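Local coordinates for glucanase (Clostridium thermocellum, PDB 5GXX), which probably hydrolyses the beta-1,4-glucosidic bonds within cellulose chains, as a family 9 endoglucanase of the cellulosome, at residues 287-295 with 390-398. The protein carries 1 engineered substitution. Residues are numbered along the deposited sequence; the frame is centred on the assembly and turned at random.
Sequences AYTPGGLAH and GGPGRDDSY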
loop_
_atom_site.group_PDB
_atom_site.type_symbol
_atom_site.label_atom_id
_atom_site.label_comp_id
_atom_site.label_asym_id
_atom_site.label_seq_id
_atom_site.Cartn_x
_atom_site.Cartn_y
_atom_site.Cartn_z
ATOM N N ALA A 287 40.110 -33.026 -8.692
ATOM C CA ALA A 287 40.781 -31.775 -8.349
ATOM C C ALA A 287 41.067 -31.763 -6.855
ATOM O O ALA A 287 40.287 -32.256 -6.043
ATOM C CB ALA A 287 39.918 -30.560 -8.696
ATOM N N TYR A 288 42.207 -31.174 -6.509
ATOM C CA TYR A 288 42.551 -30.969 -5.111
ATOM C C TYR A 288 42.763 -29.487 -4.851
ATOM O O TYR A 288 43.398 -28.780 -5.640
ATOM C CB TYR A 288 43.853 -31.688 -4.755
ATOM C CG TYR A 288 43.653 -33.041 -4.132
ATOM C CD1 TYR A 288 43.480 -34.188 -4.908
ATOM C CD2 TYR A 288 43.585 -33.152 -2.748
ATOM C CE1 TYR A 288 43.296 -35.430 -4.308
ATOM C CE2 TYR A 288 43.369 -34.379 -2.147
ATOM C CZ TYR A 288 43.245 -35.518 -2.922
ATOM O OH TYR A 288 43.027 -36.718 -2.274
ATOM N N THR A 289 42.251 -29.002 -3.730
ATOM C CA THR A 289 42.699 -27.664 -3.298
ATOM C C THR A 289 44.169 -27.708 -2.857
ATOM O O THR A 289 44.677 -28.766 -2.464
ATOM C CB THR A 289 41.865 -27.079 -2.133
ATOM O OG1 THR A 289 42.212 -27.765 -0.920
ATOM C CG2 THR A 289 40.381 -27.242 -2.384
ATOM N N PRO A 290 44.855 -26.554 -2.931
ATOM C CA PRO A 290 46.244 -26.542 -2.469
ATOM C C PRO A 290 46.350 -26.934 -1.003
ATOM O O PRO A 290 47.360 -27.523 -0.603
ATOM C CB PRO A 290 46.668 -25.093 -2.693
ATOM C CG PRO A 290 45.850 -24.635 -3.873
ATOM C CD PRO A 290 44.495 -25.285 -3.599
ATOM N N GLY A 291 45.292 -26.658 -0.249
ATOM C CA GLY A 291 45.212 -27.018 1.165
ATOM C C GLY A 291 44.931 -28.481 1.467
ATOM O O GLY A 291 44.905 -28.854 2.643
ATOM N N GLY A 292 44.728 -29.303 0.439
ATOM C CA GLY A 292 44.619 -30.760 0.603
ATOM C C GLY A 292 43.226 -31.368 0.565
ATOM O O GLY A 292 43.064 -32.564 0.849
ATOM N N LEU A 293 42.222 -30.567 0.207
ATOM C CA LEU A 293 40.848 -31.067 0.120
ATOM C C LEU A 293 40.575 -31.603 -1.277
ATOM O O LEU A 293 40.758 -30.877 -2.252
ATOM C CB LEU A 293 39.818 -29.980 0.448
ATOM C CG LEU A 293 38.336 -30.306 0.226
ATOM C CD1 LEU A 293 37.864 -31.387 1.212
ATOM C CD2 LEU A 293 37.510 -29.043 0.417
ATOM N N ALA A 294 40.126 -32.856 -1.380
ATOM C CA ALA A 294 39.694 -33.401 -2.676
ATOM C C ALA A 294 38.396 -32.669 -2.968
ATOM O O ALA A 294 37.476 -32.710 -2.141
ATOM C CB ALA A 294 39.522 -34.944 -2.610
ATOM N N HIS A 295 38.337 -31.974 -4.104
ATOM C CA HIS A 295 37.269 -31.011 -4.385
ATOM C C HIS A 295 36.520 -31.397 -5.669
ATOM O O HIS A 295 36.948 -31.108 -6.804
ATOM C CB HIS A 295 37.873 -29.601 -4.492
ATOM C CG HIS A 295 36.909 -28.488 -4.207
ATOM N ND1 HIS A 295 35.925 -28.114 -5.101
ATOM C CD2 HIS A 295 36.808 -27.645 -3.150
ATOM C CE1 HIS A 295 35.249 -27.101 -4.592
ATOM N NE2 HIS A 295 35.751 -26.806 -3.403
ATOM N N GLY A 390 28.825 -26.873 3.338
ATOM C CA GLY A 390 29.303 -27.136 1.986
ATOM C C GLY A 390 30.821 -27.052 1.887
ATOM O O GLY A 390 31.474 -27.964 1.378
ATOM N N GLY A 391 31.384 -25.950 2.373
ATOM C CA GLY A 391 32.823 -25.877 2.497
ATOM C C GLY A 391 33.428 -24.846 1.572
ATOM O O GLY A 391 32.710 -24.100 0.910
ATOM N N PRO A 392 34.749 -24.870 1.449
ATOM C CA PRO A 392 35.444 -23.821 0.715
ATOM C C PRO A 392 35.412 -24.056 -0.790
ATOM O O PRO A 392 35.004 -25.122 -1.252
ATOM C CB PRO A 392 36.874 -23.935 1.256
ATOM C CG PRO A 392 36.999 -25.428 1.515
ATOM C CD PRO A 392 35.660 -25.862 2.047
ATOM N N GLY A 393 35.797 -23.027 -1.534
ATOM C CA GLY A 393 35.994 -23.142 -2.969
ATOM C C GLY A 393 37.259 -23.906 -3.295
ATOM O O GLY A 393 38.018 -24.380 -2.422
ATOM N N ARG A 394 37.530 -23.964 -4.593
ATOM C CA ARG A 394 38.618 -24.759 -5.139
ATOM C C ARG A 394 39.999 -24.273 -4.718
ATOM O O ARG A 394 40.965 -25.027 -4.821
ATOM C CB ARG A 394 38.510 -24.761 -6.674
ATOM C CG ARG A 394 37.425 -25.697 -7.190
ATOM C CD ARG A 394 37.188 -25.545 -8.701
ATOM N NE ARG A 394 38.332 -25.920 -9.537
ATOM C CZ ARG A 394 38.498 -27.093 -10.150
ATOM N NH1 ARG A 394 37.603 -28.072 -10.017
ATOM N NH2 ARG A 394 39.591 -27.287 -10.887
ATOM N N ASP A 395 40.067 -23.000 -4.343
ATOM C CA ASP A 395 41.299 -22.375 -3.866
ATOM C C ASP A 395 41.345 -22.272 -2.335
ATOM O O ASP A 395 42.131 -21.486 -1.782
ATOM C CB ASP A 395 41.421 -20.971 -4.472
ATOM C CG ASP A 395 40.256 -20.068 -4.120
ATOM O OD1 ASP A 395 39.296 -20.511 -3.454
ATOM O OD2 ASP A 395 40.268 -18.884 -4.546
ATOM N N ASP A 396 40.510 -23.059 -1.656
ATOM C CA ASP A 396 40.383 -23.053 -0.183
ATOM C C ASP A 396 39.690 -21.804 0.370
ATOM O O ASP A 396 39.641 -21.638 1.588
ATOM C CB ASP A 396 41.739 -23.251 0.537
ATOM C CG ASP A 396 42.397 -24.591 0.214
ATOM O OD1 ASP A 396 41.917 -25.644 0.670
ATOM O OD2 ASP A 396 43.401 -24.632 -0.521
ATOM N N SER A 397 39.137 -20.948 -0.487
ATOM C CA SER A 397 38.533 -19.719 0.016
ATOM C C SER A 397 37.154 -19.975 0.609
ATOM O O SER A 397 36.390 -20.838 0.181
ATOM C CB SER A 397 38.485 -18.627 -1.060
ATOM O OG SER A 397 37.531 -18.955 -2.046
ATOM N N TYR A 398 36.810 -19.156 1.592
ATOM C CA TYR A 398 35.564 -19.310 2.324
ATOM C C TYR A 398 35.310 -18.076 3.179
ATOM O O TYR A 398 36.246 -17.503 3.755
ATOM C CB TYR A 398 35.631 -20.592 3.182
ATOM C CG TYR A 398 34.490 -20.755 4.159
ATOM C CD1 TYR A 398 33.306 -21.361 3.773
ATOM C CD2 TYR A 398 34.576 -20.226 5.445
ATOM C CE1 TYR A 398 32.236 -21.496 4.672
ATOM C CE2 TYR A 398 33.523 -20.325 6.332
ATOM C CZ TYR A 398 32.358 -20.962 5.943
ATOM O OH TYR A 398 31.318 -21.077 6.842
HETATM O O HOH W 1 35.639 -28.411 -8.008
#
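Asp396 uses both carboxylate oxygens to grip the type I beta turn from Thr289 to Gly292. The hydroxyl Thr289 OG1 donates to Asp396 OD1 (2.7 Å), and the amide Gly291 N donates to Asp396 OD2 (2.8 Å), each arriving on the syn side but tilted clearly out of the carboxylate plane. Aspartate suits this place because a short, two-pronged acceptor can take a side-chain and a main-chain donor of one turn together. Pro290, whose nitrogen has no hydrogen to give, lays its CD against Asp396 OD2. Thr289 serves both ways: with OG1 set between its own N and carbonyl carbon (chi1 74°), the oxygen also accepts from Leu293 N, while its methyl CG2 rests on Arg394 O at 3.3 Å.

His295 makes the second polar link. His295 NE2 donates to Pro392 O (2.8 Å), nearly in the ring plane and fairly straight at 162°. Over one face of the His295 ring lies Arg394 CG, a CH-pi contact 3.9 Å from the centroid; the aliphatic start of the arginine, CG together with the backbone CA, lies over the ring before the guanidinium passes on beside Ala287 CB. Leu293 CD2 and Pro392 CG meet tip to tip, and both side chains also touch Tyr338 of helix 322-340.

Further out, Tyr338 OH bonds Asp396 OD1 as well, tying the carboxylate to that helix. Segment 390-398 is itself folded by a type I turn from Gly393 to Asp396 and an Asx turn at Asp395. Two loops of the family 9 catalytic domain, each preceding a helix, are thus joined, and one water completes the junction, accepting from Arg394 NH1, donating to His295 O and bonding His295 ND1.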